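SusD homolog (Bacteroides thetaiotaomicron, PDB 3EHM) probably binds mucin O-glycans at the surface of a gut symbiont as a SusD-like outer-membrane lipoprotein, contributing to their capture and use. Local coordinates at residues P22-Q33 with V185-Y193; V175-V185 with G195-L203. One frame throughout, in Å; residues are numbered along the deposited sequence.

Contact 1. Residues P22-Q33 with V185-Y193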
loop_
_atom_site.group_PDB
_atom_site.type_symbol
_atom_site.label_atom_id
_atom_site.label_comp_id
_atom_site.label_asym_id
_atom_site.label_seq_id
_atom_site.Cartn_x
_atom_site.Cartn_y
_atom_site.Cartn_z
ATOM N N PRO A 22 26.995 -13.714 -11.183
ATOM C CA PRO A 22 25.887 -13.040 -11.894
ATOM C C PRO A 22 26.127 -11.540 -12.038
ATOM O O PRO A 22 25.247 -10.729 -11.750
ATOM C CB PRO A 22 24.626 -13.307 -11.088
ATOM C CG PRO A 22 25.198 -13.464 -9.692
ATOM C CD PRO A 22 26.507 -14.247 -9.899
ATOM N N LEU A 23 27.322 -11.175 -12.488
ATOM C CA LEU A 23 27.667 -9.772 -12.672
ATOM C C LEU A 23 26.749 -9.057 -13.656
ATOM O O LEU A 23 26.429 -7.885 -13.466
ATOM C CB LEU A 23 29.115 -9.638 -13.153
ATOM C CG LEU A 23 30.205 -9.690 -12.081
ATOM C CD1 LEU A 23 31.566 -9.868 -12.738
ATOM C CD2 LEU A 23 30.172 -8.408 -11.259
ATOM N N LYS A 24 26.322 -9.757 -14.701
ATOM C CA LYS A 24 25.459 -9.148 -15.707
ATOM C C LYS A 24 24.047 -8.816 -15.228
ATOM O O LYS A 24 23.353 -8.022 -15.864
ATOM C CB LYS A 24 25.374 -10.045 -16.946
ATOM C CG LYS A 24 24.783 -11.417 -16.700
ATOM C CD LYS A 24 24.887 -12.263 -17.961
ATOM C CE LYS A 24 24.428 -13.689 -17.716
ATOM N NZ LYS A 24 24.596 -14.529 -18.936
ATOM N N TYR A 25 23.628 -9.412 -14.114
ATOM C CA TYR A 25 22.287 -9.177 -13.573
ATOM C C TYR A 25 22.248 -8.218 -12.381
ATOM O O TYR A 25 21.228 -7.584 -12.121
ATOM C CB TYR A 25 21.660 -10.501 -13.132
ATOM C CG TYR A 25 21.477 -11.513 -14.237
ATOM C CD1 TYR A 25 22.209 -12.703 -14.250
ATOM C CD2 TYR A 25 20.564 -11.291 -15.263
ATOM C CE1 TYR A 25 22.029 -13.647 -15.264
ATOM C CE2 TYR A 25 20.381 -12.221 -16.277
ATOM C CZ TYR A 25 21.112 -13.396 -16.273
ATOM O OH TYR A 25 20.917 -14.310 -17.283
ATOM N N GLY A 26 23.361 -8.137 -11.660
ATOM C CA GLY A 26 23.460 -7.305 -10.469
ATOM C C GLY A 26 22.894 -5.896 -10.439
ATOM O O GLY A 26 21.971 -5.614 -9.668
ATOM N N ALA A 27 23.459 -5.003 -11.245
ATOM C CA ALA A 27 23.011 -3.616 -11.280
ATOM C C ALA A 27 21.531 -3.512 -11.636
ATOM O O ALA A 27 20.790 -2.738 -11.032
ATOM C CB ALA A 27 23.846 -2.826 -12.281
ATOM N N ARG A 28 21.112 -4.292 -12.624
ATOM C CA ARG A 28 19.723 -4.296 -13.059
ATOM C C ARG A 28 18.784 -4.746 -11.947
ATOM O O ARG A 28 17.731 -4.145 -11.732
ATOM C CB ARG A 28 19.570 -5.213 -14.270
ATOM C CG ARG A 28 20.172 -4.638 -15.535
ATOM C CD ARG A 28 20.476 -5.731 -16.541
ATOM N NE ARG A 28 20.828 -5.174 -17.841
ATOM C CZ ARG A 28 21.910 -5.515 -18.528
ATOM N NH1 ARG A 28 22.752 -6.414 -18.036
ATOM N NH2 ARG A 28 22.143 -4.967 -19.714
ATOM N N PHE A 29 19.171 -5.803 -11.239
ATOM C CA PHE A 29 18.349 -6.327 -10.154
ATOM C C PHE A 29 18.243 -5.343 -8.988
ATOM O O PHE A 29 17.181 -5.206 -8.379
ATOM C CB PHE A 29 18.914 -7.667 -9.668
ATOM C CG PHE A 29 18.085 -8.327 -8.603
ATOM C CD1 PHE A 29 16.707 -8.462 -8.758
ATOM C CD2 PHE A 29 18.680 -8.818 -7.446
ATOM C CE1 PHE A 29 15.934 -9.077 -7.775
ATOM C CE2 PHE A 29 17.919 -9.436 -6.458
ATOM C CZ PHE A 29 16.542 -9.564 -6.623
HETATM N N MSE A 30 19.333 -4.653 -8.673
HETATM C CA MSE A 30 19.283 -3.696 -7.575
HETATM C C MSE A 30 18.431 -2.489 -7.953
HETATM O O MSE A 30 17.760 -1.906 -7.102
HETATM C CB MSE A 30 20.695 -3.268 -7.163
HETATM C CG MSE A 30 21.479 -4.384 -6.488
HETATM SE SE MSE A 30 22.975 -3.752 -5.436
HETATM C CE MSE A 30 24.089 -3.150 -6.900
ATOM N N ASN A 31 18.445 -2.127 -9.233
ATOM C CA ASN A 31 17.640 -1.009 -9.714
ATOM C C ASN A 31 16.179 -1.402 -9.523
ATOM O O ASN A 31 15.371 -0.610 -9.034
ATOM C CB ASN A 31 17.921 -0.742 -11.200
ATOM C CG ASN A 31 17.104 0.421 -11.759
ATOM O OD1 ASN A 31 17.149 0.706 -12.958
ATOM N ND2 ASN A 31 16.362 1.098 -10.895
HETATM N N MSE A 32 15.850 -2.636 -9.895
HETATM C CA MSE A 32 14.484 -3.139 -9.754
HETATM C C MSE A 32 13.984 -3.039 -8.320
HETATM O O MSE A 32 12.881 -2.555 -8.066
HETATM C CB MSE A 32 14.387 -4.607 -10.196
HETATM C CG MSE A 32 14.396 -4.831 -11.698
HETATM SE SE MSE A 32 13.977 -6.690 -12.105
HETATM C CE MSE A 32 12.106 -6.678 -11.598
ATOM N N GLN A 33 14.799 -3.515 -7.384
ATOM C CA GLN A 33 14.429 -3.500 -5.976
ATOM C C GLN A 33 14.153 -2.102 -5.438
ATOM O O GLN A 33 13.251 -1.910 -4.621
ATOM C CB GLN A 33 15.525 -4.170 -5.149
ATOM C CG GLN A 33 15.735 -5.624 -5.522
ATOM C CD GLN A 33 16.935 -6.230 -4.837
ATOM O OE1 GLN A 33 16.877 -6.597 -3.665
ATOM N NE2 GLN A 33 18.041 -6.326 -5.565
ATOM N N VAL A 185 21.333 -17.420 -4.127
ATOM C CA VAL A 185 21.279 -16.831 -5.456
ATOM C C VAL A 185 21.406 -15.307 -5.394
ATOM O O VAL A 185 20.615 -14.634 -4.729
ATOM C CB VAL A 185 19.955 -17.200 -6.167
ATOM C CG1 VAL A 185 19.830 -16.427 -7.479
ATOM C CG2 VAL A 185 19.909 -18.697 -6.432
HETATM N N MSE A 186 22.410 -14.775 -6.085
HETATM C CA MSE A 186 22.656 -13.334 -6.127
HETATM C C MSE A 186 22.709 -12.652 -4.763
HETATM O O MSE A 186 22.233 -11.527 -4.618
HETATM C CB MSE A 186 21.587 -12.635 -6.965
HETATM C CG MSE A 186 21.794 -12.699 -8.463
HETATM SE SE MSE A 186 20.574 -11.467 -9.296
HETATM C CE MSE A 186 18.905 -12.259 -8.704
ATOM N N ALA A 187 23.297 -13.311 -3.772
ATOM C CA ALA A 187 23.377 -12.736 -2.431
ATOM C C ALA A 187 23.930 -11.312 -2.408
ATOM O O ALA A 187 23.398 -10.445 -1.720
ATOM C CB ALA A 187 24.227 -13.630 -1.532
ATOM N N GLN A 188 25.005 -11.079 -3.153
ATOM C CA GLN A 188 25.637 -9.768 -3.191
ATOM C C GLN A 188 24.725 -8.641 -3.669
ATOM O O GLN A 188 24.898 -7.491 -3.270
ATOM C CB GLN A 188 26.888 -9.810 -4.080
ATOM C CG GLN A 188 27.561 -8.446 -4.248
ATOM C CD GLN A 188 28.839 -8.508 -5.070
ATOM O OE1 GLN A 188 29.494 -7.487 -5.301
ATOM N NE2 GLN A 188 29.200 -9.706 -5.516
ATOM N N TYR A 189 23.756 -8.967 -4.515
ATOM C CA TYR A 189 22.854 -7.951 -5.050
ATOM C C TYR A 189 21.432 -8.035 -4.505
ATOM O O TYR A 189 20.559 -7.277 -4.931
ATOM C CB TYR A 189 22.814 -8.056 -6.573
ATOM C CG TYR A 189 24.183 -8.056 -7.209
ATOM C CD1 TYR A 189 24.751 -9.237 -7.688
ATOM C CD2 TYR A 189 24.915 -6.878 -7.329
ATOM C CE1 TYR A 189 26.010 -9.241 -8.273
ATOM C CE2 TYR A 189 26.180 -6.872 -7.913
ATOM C CZ TYR A 189 26.719 -8.057 -8.383
ATOM O OH TYR A 189 27.963 -8.057 -8.971
ATOM N N ASP A 190 21.205 -8.956 -3.572
ATOM C CA ASP A 190 19.885 -9.154 -2.976
ATOM C C ASP A 190 19.718 -8.273 -1.747
ATOM O O ASP A 190 20.150 -8.633 -0.651
ATOM C CB ASP A 190 19.707 -10.619 -2.576
ATOM C CG ASP A 190 18.317 -10.916 -2.036
ATOM O OD1 ASP A 190 17.551 -9.960 -1.789
ATOM O OD2 ASP A 190 18.000 -12.109 -1.850
ATOM N N LEU A 191 19.072 -7.127 -1.927
ATOM C CA LEU A 191 18.871 -6.191 -0.827
ATOM C C LEU A 191 17.745 -6.610 0.111
ATOM O O LEU A 191 17.553 -5.996 1.159
ATOM C CB LEU A 191 18.571 -4.794 -1.382
ATOM C CG LEU A 191 19.515 -4.273 -2.470
ATOM C CD1 LEU A 191 19.070 -2.885 -2.926
ATOM C CD2 LEU A 191 20.939 -4.222 -1.922
ATOM N N ILE A 192 17.001 -7.649 -0.254
ATOM C CA ILE A 192 15.885 -8.090 0.574
ATOM C C ILE A 192 16.184 -9.296 1.464
ATOM O O ILE A 192 15.982 -9.241 2.680
ATOM C CB ILE A 192 14.653 -8.462 -0.284
ATOM C CG1 ILE A 192 14.380 -7.379 -1.333
ATOM C CG2 ILE A 192 13.432 -8.665 0.624
ATOM C CD1 ILE A 192 14.060 -6.019 -0.757
ATOM N N TYR A 193 16.669 -10.378 0.861
ATOM C CA TYR A 193 16.931 -11.606 1.609
ATOM C C TYR A 193 18.352 -12.170 1.595
ATOM O O TYR A 193 18.556 -13.322 1.961
ATOM C CB TYR A 193 15.971 -12.694 1.130
ATOM C CG TYR A 193 14.512 -12.419 1.432
ATOM C CD1 TYR A 193 13.548 -12.485 0.423
ATOM C CD2 TYR A 193 14.085 -12.157 2.733
ATOM C CE1 TYR A 193 12.192 -12.302 0.704
ATOM C CE2 TYR A 193 12.728 -11.973 3.028
ATOM C CZ TYR A 193 11.792 -12.050 2.009
ATOM O OH TYR A 193 10.454 -11.903 2.294
#
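Gln33 NE2 donates to two carbonyl oxygens: to Tyr189 O across the contact at 2.8 Å, nearly straight (163°) and in the carbonyl plane, and to Phe29 O one turn back in its own helix, which it reaches from above the carbonyl plane. Gln33 OE1 accepts from Leu191 N at 2.8 Å, in plane on a lone pair, though the bond is more bent. With three bonds the amide cannot easily flip, and the two cross-segment bonds tie the backbone at Tyr189 and Leu191 to helix 23-36. The same NE2 sits over the rim of the Phe29 ring, whose opposite face receives the methyl CE of Met186, a selenomethionine, at 3.8 Å from the ring centroid; Met186 SE makes an oblique Met-aromatic contact. In this SusD-family protein the segment belongs to the connection between helices 160-178 and 197-215, here laid across the first helix of the model. Tyr189 lies flat on that helix: Gly26 CA stands over its ring centre at 3.4 Å, a CH-pi contact available because no side chain intervenes. Met30, also a selenomethionine and bent at its last torsion (chi3 -69°), brings CE to the ring edge, 3.8 Å from Tyr189 CD2. Farther toward the N-terminus, Pro22 CG meets Met186 CG at 3.7 Å.

Contact 2. Residues V175-V185 with G195-L203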
loop_
_atom_site.group_PDB
_atom_site.type_symbol
_atom_site.label_atom_id
_atom_site.label_comp_id
_atom_site.label_asym_id
_atom_site.label_seq_id
_atom_site.Cartn_x
_atom_site.Cartn_y
_atom_site.Cartn_z
ATOM N N VAL A 175 7.467 -20.140 -7.806
ATOM C CA VAL A 175 7.579 -20.978 -6.618
ATOM C C VAL A 175 8.005 -22.405 -6.973
ATOM O O VAL A 175 8.902 -22.971 -6.349
ATOM C CB VAL A 175 6.237 -21.014 -5.856
ATOM C CG1 VAL A 175 6.290 -22.044 -4.734
ATOM C CG2 VAL A 175 5.935 -19.626 -5.290
ATOM N N GLU A 176 7.363 -22.981 -7.980
ATOM C CA GLU A 176 7.697 -24.332 -8.401
ATOM C C GLU A 176 9.183 -24.475 -8.723
ATOM O O GLU A 176 9.824 -25.454 -8.342
ATOM C CB GLU A 176 6.878 -24.728 -9.634
ATOM C CG GLU A 176 7.623 -25.698 -10.541
ATOM C CD GLU A 176 6.716 -26.690 -11.234
ATOM O OE1 GLU A 176 5.557 -26.854 -10.789
ATOM O OE2 GLU A 176 7.170 -27.324 -12.216
ATOM N N LEU A 177 9.731 -23.495 -9.429
ATOM C CA LEU A 177 11.134 -23.551 -9.802
ATOM C C LEU A 177 12.064 -23.273 -8.634
ATOM O O LEU A 177 13.012 -24.019 -8.403
ATOM C CB LEU A 177 11.417 -22.569 -10.940
ATOM C CG LEU A 177 12.845 -22.601 -11.496
ATOM C CD1 LEU A 177 12.819 -22.334 -12.992
ATOM C CD2 LEU A 177 13.709 -21.586 -10.779
ATOM N N LEU A 178 11.787 -22.204 -7.893
ATOM C CA LEU A 178 12.625 -21.823 -6.764
ATOM C C LEU A 178 12.623 -22.852 -5.640
ATOM O O LEU A 178 13.569 -22.926 -4.853
ATOM C CB LEU A 178 12.194 -20.448 -6.240
ATOM C CG LEU A 178 12.377 -19.321 -7.267
ATOM C CD1 LEU A 178 11.849 -18.013 -6.719
ATOM C CD2 LEU A 178 13.854 -19.192 -7.619
ATOM N N ASN A 179 11.567 -23.655 -5.566
ATOM C CA ASN A 179 11.481 -24.682 -4.534
ATOM C C ASN A 179 12.488 -25.809 -4.775
ATOM O O ASN A 179 12.694 -26.659 -3.911
ATOM C CB ASN A 179 10.060 -25.250 -4.470
ATOM C CG ASN A 179 9.207 -24.564 -3.416
ATOM O OD1 ASN A 179 7.983 -24.678 -3.420
ATOM N ND2 ASN A 179 9.856 -23.861 -2.496
ATOM N N THR A 180 13.123 -25.808 -5.943
ATOM C CA THR A 180 14.110 -26.837 -6.259
ATOM C C THR A 180 15.527 -26.304 -6.084
ATOM O O THR A 180 16.503 -27.040 -6.247
ATOM C CB THR A 180 13.959 -27.348 -7.707
ATOM O OG1 THR A 180 14.268 -26.294 -8.626
ATOM C CG2 THR A 180 12.535 -27.831 -7.953
ATOM N N ILE A 181 15.632 -25.019 -5.757
ATOM C CA ILE A 181 16.927 -24.378 -5.555
ATOM C C ILE A 181 17.214 -24.353 -4.059
ATOM O O ILE A 181 16.446 -23.781 -3.282
ATOM C CB ILE A 181 16.918 -22.926 -6.090
ATOM C CG1 ILE A 181 16.441 -22.908 -7.547
ATOM C CG2 ILE A 181 18.308 -22.313 -5.965
ATOM C CD1 ILE A 181 17.357 -23.625 -8.518
ATOM N N SER A 182 18.318 -24.972 -3.656
ATOM C CA SER A 182 18.688 -25.029 -2.246
ATOM C C SER A 182 19.902 -24.173 -1.887
ATOM O O SER A 182 20.240 -24.034 -0.712
ATOM C CB SER A 182 18.950 -26.480 -1.840
ATOM O OG SER A 182 19.814 -27.110 -2.770
ATOM N N TYR A 183 20.555 -23.601 -2.891
ATOM C CA TYR A 183 21.727 -22.764 -2.647
ATOM C C TYR A 183 21.383 -21.279 -2.777
ATOM O O TYR A 183 20.311 -20.927 -3.261
ATOM C CB TYR A 183 22.841 -23.124 -3.631
ATOM C CG TYR A 183 22.371 -23.235 -5.061
ATOM C CD1 TYR A 183 21.862 -24.436 -5.556
ATOM C CD2 TYR A 183 22.410 -22.134 -5.915
ATOM C CE1 TYR A 183 21.404 -24.539 -6.870
ATOM C CE2 TYR A 183 21.953 -22.225 -7.230
ATOM C CZ TYR A 183 21.450 -23.431 -7.698
ATOM O OH TYR A 183 20.984 -23.520 -8.988
ATOM N N SER A 184 22.296 -20.413 -2.345
ATOM C CA SER A 184 22.075 -18.971 -2.412
ATOM C C SER A 184 22.126 -18.452 -3.848
ATOM O O SER A 184 22.869 -18.971 -4.683
ATOM C CB SER A 184 23.117 -18.242 -1.562
ATOM O OG SER A 184 23.029 -18.644 -0.204
ATOM N N VAL A 185 21.333 -17.420 -4.127
ATOM C CA VAL A 185 21.279 -16.831 -5.456
ATOM C C VAL A 185 21.406 -15.307 -5.394
ATOM O O VAL A 185 20.615 -14.634 -4.729
ATOM C CB VAL A 185 19.955 -17.200 -6.167
ATOM C CG1 VAL A 185 19.830 -16.427 -7.479
ATOM C CG2 VAL A 185 19.909 -18.697 -6.432
ATOM N N GLY A 195 20.168 -13.374 -0.678
ATOM C CA GLY A 195 20.294 -14.600 -1.449
ATOM C C GLY A 195 19.563 -15.840 -0.967
ATOM O O GLY A 195 19.687 -16.899 -1.583
ATOM N N ASN A 196 18.811 -15.729 0.123
ATOM C CA ASN A 196 18.064 -16.866 0.659
ATOM C C ASN A 196 16.816 -17.115 -0.193
ATOM O O ASN A 196 15.794 -16.446 -0.024
ATOM C CB ASN A 196 17.646 -16.588 2.106
ATOM C CG ASN A 196 17.040 -17.807 2.786
ATOM O OD1 ASN A 196 16.295 -18.570 2.173
ATOM N ND2 ASN A 196 17.350 -17.984 4.065
ATOM N N VAL A 197 16.907 -18.079 -1.107
ATOM C CA VAL A 197 15.797 -18.415 -2.002
ATOM C C VAL A 197 14.527 -18.858 -1.266
ATOM O O VAL A 197 13.418 -18.571 -1.715
ATOM C CB VAL A 197 16.213 -19.522 -3.002
ATOM C CG1 VAL A 197 15.028 -19.920 -3.878
ATOM C CG2 VAL A 197 17.363 -19.029 -3.866
ATOM N N GLN A 198 14.687 -19.561 -0.145
ATOM C CA GLN A 198 13.538 -20.018 0.634
ATOM C C GLN A 198 12.677 -18.836 1.076
ATOM O O GLN A 198 11.456 -18.936 1.111
ATOM C CB GLN A 198 14.005 -20.815 1.857
ATOM C CG GLN A 198 14.494 -22.220 1.525
ATOM C CD GLN A 198 15.315 -22.264 0.248
ATOM O OE1 GLN A 198 14.776 -22.459 -0.848
ATOM N NE2 GLN A 198 16.624 -22.063 0.379
ATOM N N ASN A 199 13.311 -17.719 1.421
ATOM C CA ASN A 199 12.550 -16.548 1.823
ATOM C C ASN A 199 11.857 -15.942 0.604
ATOM O O ASN A 199 10.728 -15.471 0.701
ATOM C CB ASN A 199 13.458 -15.525 2.502
ATOM C CG ASN A 199 13.606 -15.787 3.990
ATOM O OD1 ASN A 199 14.534 -15.301 4.631
ATOM N ND2 ASN A 199 12.678 -16.557 4.547
ATOM N N TRP A 200 12.523 -15.962 -0.547
ATOM C CA TRP A 200 11.902 -15.427 -1.753
ATOM C C TRP A 200 10.639 -16.219 -2.068
ATOM O O TRP A 200 9.648 -15.661 -2.543
ATOM C CB TRP A 200 12.868 -15.478 -2.937
ATOM C CG TRP A 200 13.774 -14.290 -2.987
ATOM C CD1 TRP A 200 15.089 -14.240 -2.625
ATOM C CD2 TRP A 200 13.412 -12.957 -3.371
ATOM N NE1 TRP A 200 15.569 -12.957 -2.757
ATOM C CE2 TRP A 200 14.560 -12.150 -3.214
ATOM C CE3 TRP A 200 12.227 -12.367 -3.832
ATOM C CZ2 TRP A 200 14.558 -10.778 -3.500
ATOM C CZ3 TRP A 200 12.226 -11.002 -4.116
ATOM C CH2 TRP A 200 13.386 -10.226 -3.948
ATOM N N VAL A 201 10.676 -17.521 -1.796
ATOM C CA VAL A 201 9.519 -18.372 -2.035
ATOM C C VAL A 201 8.392 -17.961 -1.093
ATOM O O VAL A 201 7.236 -17.861 -1.499
ATOM C CB VAL A 201 9.862 -19.863 -1.811
ATOM C CG1 VAL A 201 8.588 -20.693 -1.772
ATOM C CG2 VAL A 201 10.777 -20.358 -2.933
ATOM N N LYS A 202 8.730 -17.717 0.168
ATOM C CA LYS A 202 7.728 -17.305 1.140
ATOM C C LYS A 202 7.096 -15.989 0.710
ATOM O O LYS A 202 5.891 -15.801 0.847
ATOM C CB LYS A 202 8.356 -17.158 2.524
ATOM C CG LYS A 202 8.823 -18.480 3.119
ATOM C CD LYS A 202 9.356 -18.290 4.524
ATOM C CE LYS A 202 9.695 -19.627 5.157
ATOM N NZ LYS A 202 10.064 -19.457 6.586
ATOM N N LEU A 203 7.909 -15.076 0.187
ATOM C CA LEU A 203 7.384 -13.796 -0.264
ATOM C C LEU A 203 6.427 -14.025 -1.424
ATOM O O LEU A 203 5.361 -13.416 -1.484
ATOM C CB LEU A 203 8.520 -12.862 -0.694
ATOM C CG LEU A 203 8.090 -11.577 -1.413
ATOM C CD1 LEU A 203 7.118 -10.782 -0.539
ATOM C CD2 LEU A 203 9.319 -10.746 -1.740
HETATM O O HOH W 1 18.758 -20.322 -0.778
#
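This is a contact between consecutive helices and the connection joining them, within the SusD-like, TPR-containing fold: the C-terminal end of helix 160-178 and the chain leaving it pack on the first turns of helix 197-215, mainly through aliphatic side chains. Val197 is the central wedge. Its two methyls divide the work, CG1 (anti to the backbone N, chi1 177°) going to Leu178 CB at 3.7 Å, while CG2 meets Val185 CG2 at 3.6 Å and also touches Ile181 CG2. One turn on, Val201 uses the other branch: CG2 lies on Leu178 CB at 3.6 Å and CG1 on Val175 CG1, so Leu178 is held between two successive turns of the opposing helix. Helix 197-215 starts with Asn196 as N-cap, its OD1 accepting from Asn199 N from above the amide plane. Just before the cap, the backbone closes the loop: Val185 N donates to Gly195 O at 3.1 Å, in plane and on a lone pair. Gly195 takes a positive phi (80°), a conformation readily open to a residue without a side chain. A water bridges the two segments, accepting from Val197 N at 2.9 Å and donating weakly to Tyr183 O at 3.0 Å.

How the contacts relate
Both contacts use the connection between helices 160-178 and 197-215. Contact 2 joins the flanks of that connection to each other, whereas contact 1 carries its middle across to helix 23-36, far away in sequence. They share Val185, and their centres lie about 14 Å apart. Each is partly buried, with exposed residues at its margin. Their chemistry differs: contact 1 combines a polar grip with aromatic and selenium packing, while contact 2 is largely branched aliphatic packing at the start of a helix. Asp190 ties them together, since its OD2 probably accepts from both Trp200 NE1 and Gly195 N; Tyr193 also packs on Asn199 and Leu203.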